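Long-range contact in suppressor of fused homolog (PDB 6LPH), which probably binds and sequesters DNA-binding transcription factors, and forms a complex with Fu: residues 172-177 against 214-219. Residues are numbered along the deposited sequence; the frame is centred on the assembly and turned at random.
Sequences NLLVAQ and GVLNFL
The carbonyl oxygen V215 O accepts the helical hydrogen bond from L219 N at 3.0 Å, and from this turn V215 and L216 point toward the strand, V215 to L174 and L216 to both L174 and A176. This is helix-on-sheet packing in the N-terminal part of Suppressor of fused: helix 201-219 follows strand 189-199 and comes back to lie against the neighbouring antiparallel strand, 172-186. Helix and strand segments run nearly perpendicular, at 83°, with their axes 9.4 Å apart, and what joins them is almost wholly apolar. L174 and L216 carry most of the contact. The CD1 methyl of L174 lodges between two helix side chains, 3.8 Å from V215 CG1 and 3.8 Å from L216 CD2. V215 meets it at about a right angle; L216 instead runs alongside L174 in the opposite direction, so its CD2 also touches L174 CB at 3.8 Å. In L216, CG stands beside the backbone N and anti to the carbonyl carbon (chi1 -69°), and with CD1 extended away from CA (chi2 169°) the two methyls divide the work: CD2 serves L174, while CD1 goes to A176 CB at 3.8 Å. Replacing L216 with an alanine would probably open a gap beside A176 CB and V175 O and cost L174 its packing against CD2, leaving V215 as its one mate from this helix turn. V175 points its side chain away from the helix, onto C194 and I196 of strand 189-199, and joins in mainly through its backbone. A207, earlier on the same helix, and V199 of strand 189-199 also touch L174, and L230 from a loop packs on A176. The closest approach of all is V175 O to L216 CD1, 3.4 Å, a carbonyl oxygen resting against a methyl.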
ATOM      1  N   ASN A 172       8.606   2.345   9.939  1.00 11.83           N
ATOM      2  CA  ASN A 172       9.288   2.890   8.767  1.00 11.32           C
ATOM      3  C   ASN A 172       8.985   1.998   7.603  1.00 11.27           C
ATOM      4  O   ASN A 172       8.377   0.918   7.780  1.00 10.91           O
ATOM      5  CB  ASN A 172      10.814   2.960   9.026  1.00 12.33           C
ATOM      6  CG  ASN A 172      11.170   3.892  10.186  1.00 14.67           C
ATOM      7  OD1 ASN A 172      11.490   3.434  11.293  1.00 20.08           O
ATOM      8  ND2 ASN A 172      11.106   5.176   9.954  1.00 11.45           N
ATOM      9  N   LEU A 173       9.367   2.444   6.397  1.00 11.42           N
ATOM     10  CA  LEU A 173       8.922   1.785   5.186  1.00 12.17           C
ATOM     11  C   LEU A 173      10.064   1.574   4.255  1.00 11.94           C
ATOM     12  O   LEU A 173      10.949   2.419   4.178  1.00 14.03           O
ATOM     13  CB  LEU A 173       7.903   2.667   4.428  1.00 13.54           C
ATOM     14  CG  LEU A 173       6.701   3.015   5.315  1.00 16.13           C
ATOM     15  CD1 LEU A 173       5.957   4.211   4.765  1.00 16.99           C
ATOM     16  CD2 LEU A 173       5.823   1.772   5.462  1.00 14.61           C
ATOM     17  N   LEU A 174      10.052   0.451   3.540  1.00 11.58           N
ATOM     18  CA  LEU A 174      10.903   0.305   2.327  1.00 11.69           C
ATOM     19  C   LEU A 174       9.975   0.181   1.170  1.00 12.69           C
ATOM     20  O   LEU A 174       8.804  -0.126   1.373  1.00 12.48           O
ATOM     21  CB  LEU A 174      11.839  -0.929   2.363  1.00 10.86           C
ATOM     22  CG  LEU A 174      12.788  -1.012   3.560  1.00 12.25           C
ATOM     23  CD1 LEU A 174      13.738  -2.228   3.475  1.00 12.90           C
ATOM     24  CD2 LEU A 174      13.560   0.301   3.652  1.00 13.83           C
ATOM     25  N   VAL A 175      10.506   0.405  -0.045  1.00 14.96           N
ATOM     26  CA  VAL A 175       9.725   0.357  -1.282  1.00 15.43           C
ATOM     27  C   VAL A 175      10.216  -0.775  -2.189  1.00 14.80           C
ATOM     28  O   VAL A 175      11.393  -0.851  -2.534  1.00 14.60           O
ATOM     29  CB  VAL A 175       9.764   1.697  -2.055  1.00 16.10           C
ATOM     30  CG1 VAL A 175       8.901   1.628  -3.328  1.00 15.17           C
ATOM     31  CG2 VAL A 175       9.296   2.836  -1.154  1.00 15.83           C
ATOM     32  N   ALA A 176       9.298  -1.679  -2.527  1.00 14.73           N
ATOM     33  CA  ALA A 176       9.600  -2.817  -3.394  1.00 14.06           C
ATOM     34  C   ALA A 176       8.691  -2.775  -4.605  1.00 14.03           C
ATOM     35  O   ALA A 176       7.683  -2.049  -4.607  1.00 13.06           O
ATOM     36  CB  ALA A 176       9.414  -4.138  -2.628  1.00 15.63           C
ATOM     37  N   GLN A 177       9.055  -3.524  -5.650  1.00 16.09           N
ATOM     38  CA  GLN A 177       8.160  -3.666  -6.780  1.00 15.86           C
ATOM     39  C   GLN A 177       7.073  -4.649  -6.345  1.00 14.05           C
ATOM     40  O   GLN A 177       7.385  -5.691  -5.792  1.00 15.22           O
ATOM     41  CB  GLN A 177       8.879  -4.208  -8.008  1.00 17.08           C
ATOM     42  CG  GLN A 177       7.914  -4.268  -9.188  1.00 19.81           C
ATOM     43  CD  GLN A 177       8.569  -4.790 -10.430  1.00 25.98           C
ATOM     44  OE1 GLN A 177       9.617  -5.434 -10.380  1.00 38.05           O
ATOM     45  NE2 GLN A 177       7.964  -4.516 -11.551  1.00 32.34           N
ATOM     46  N   GLY A 214      18.987  -4.910  -1.018  1.00 16.62           N
ATOM     47  CA  GLY A 214      19.655  -5.986  -0.263  1.00 16.73           C
ATOM     48  C   GLY A 214      18.898  -6.340   1.027  1.00 17.03           C
ATOM     49  O   GLY A 214      18.777  -7.520   1.388  1.00 16.60           O
ATOM     50  N   VAL A 215      18.371  -5.335   1.725  1.00 16.19           N
ATOM     51  CA  VAL A 215      17.507  -5.604   2.902  1.00 16.04           C
ATOM     52  C   VAL A 215      16.174  -6.284   2.495  1.00 15.26           C
ATOM     53  O   VAL A 215      15.725  -7.230   3.163  1.00 14.37           O
ATOM     54  CB  VAL A 215      17.247  -4.332   3.756  1.00 16.19           C
ATOM     55  CG1 VAL A 215      16.316  -4.644   4.915  1.00 16.56           C
ATOM     56  CG2 VAL A 215      18.559  -3.747   4.272  1.00 15.54           C
ATOM     57  N   LEU A 216      15.544  -5.811   1.416  1.00 14.18           N
ATOM     58  CA  LEU A 216      14.306  -6.459   0.923  1.00 14.21           C
ATOM     59  C   LEU A 216      14.564  -7.922   0.567  1.00 15.77           C
ATOM     60  O   LEU A 216      13.730  -8.796   0.848  1.00 15.36           O
ATOM     61  CB  LEU A 216      13.752  -5.744  -0.307  1.00 15.46           C
ATOM     62  CG  LEU A 216      13.185  -4.352  -0.012  1.00 15.46           C
ATOM     63  CD1 LEU A 216      12.893  -3.584  -1.290  1.00 16.92           C
ATOM     64  CD2 LEU A 216      11.962  -4.402   0.911  1.00 14.31           C
ATOM     65  N   ASN A 217      15.729  -8.180  -0.035  1.00 15.94           N
ATOM     66  CA  ASN A 217      16.104  -9.529  -0.413  1.00 17.95           C
ATOM     67  C   ASN A 217      16.223 -10.427   0.799  1.00 18.71           C
ATOM     68  O   ASN A 217      15.798 -11.600   0.736  1.00 19.71           O
ATOM     69  CB  ASN A 217      17.419  -9.551  -1.185  1.00 21.71           C
ATOM     70  CG  ASN A 217      17.242  -9.248  -2.661  1.00 29.04           C
ATOM     71  OD1 ASN A 217      16.148  -9.406  -3.216  1.00 34.18           O
ATOM     72  ND2 ASN A 217      18.325  -8.811  -3.316  1.00 37.37           N
ATOM     73  N   PHE A 218      16.774  -9.881   1.893  1.00 16.92           N
ATOM     74  CA  PHE A 218      16.853 -10.614   3.173  1.00 17.99           C
ATOM     75  C   PHE A 218      15.460 -10.967   3.687  1.00 17.77           C
ATOM     76  O   PHE A 218      15.212 -12.111   4.078  1.00 17.76           O
ATOM     77  CB  PHE A 218      17.561  -9.793   4.266  1.00 20.02           C
ATOM     78  CG  PHE A 218      19.044  -9.624   4.069  1.00 21.55           C
ATOM     79  CD1 PHE A 218      19.798 -10.543   3.313  1.00 23.61           C
ATOM     80  CD2 PHE A 218      19.705  -8.542   4.680  1.00 21.19           C
ATOM     81  CE1 PHE A 218      21.176 -10.375   3.159  1.00 24.67           C
ATOM     82  CE2 PHE A 218      21.084  -8.377   4.537  1.00 24.21           C
ATOM     83  CZ  PHE A 218      21.812  -9.286   3.764  1.00 28.02           C
ATOM     84  N   LEU A 219      14.561  -9.973   3.696  1.00 15.33           N
ATOM     85  CA  LEU A 219      13.172 -10.143   4.163  1.00 15.56           C
ATOM     86  C   LEU A 219      12.381 -11.210   3.403  1.00 14.95           C
ATOM     87  O   LEU A 219      11.558 -11.920   3.990  1.00 14.93           O
ATOM     88  CB  LEU A 219      12.425  -8.801   4.118  1.00 14.96           C
ATOM     89  CG  LEU A 219      12.951  -7.670   5.026  1.00 15.16           C
ATOM     90  CD1 LEU A 219      12.300  -6.339   4.660  1.00 16.28           C
ATOM     91  CD2 LEU A 219      12.690  -7.986   6.492  1.00 16.67           C
TER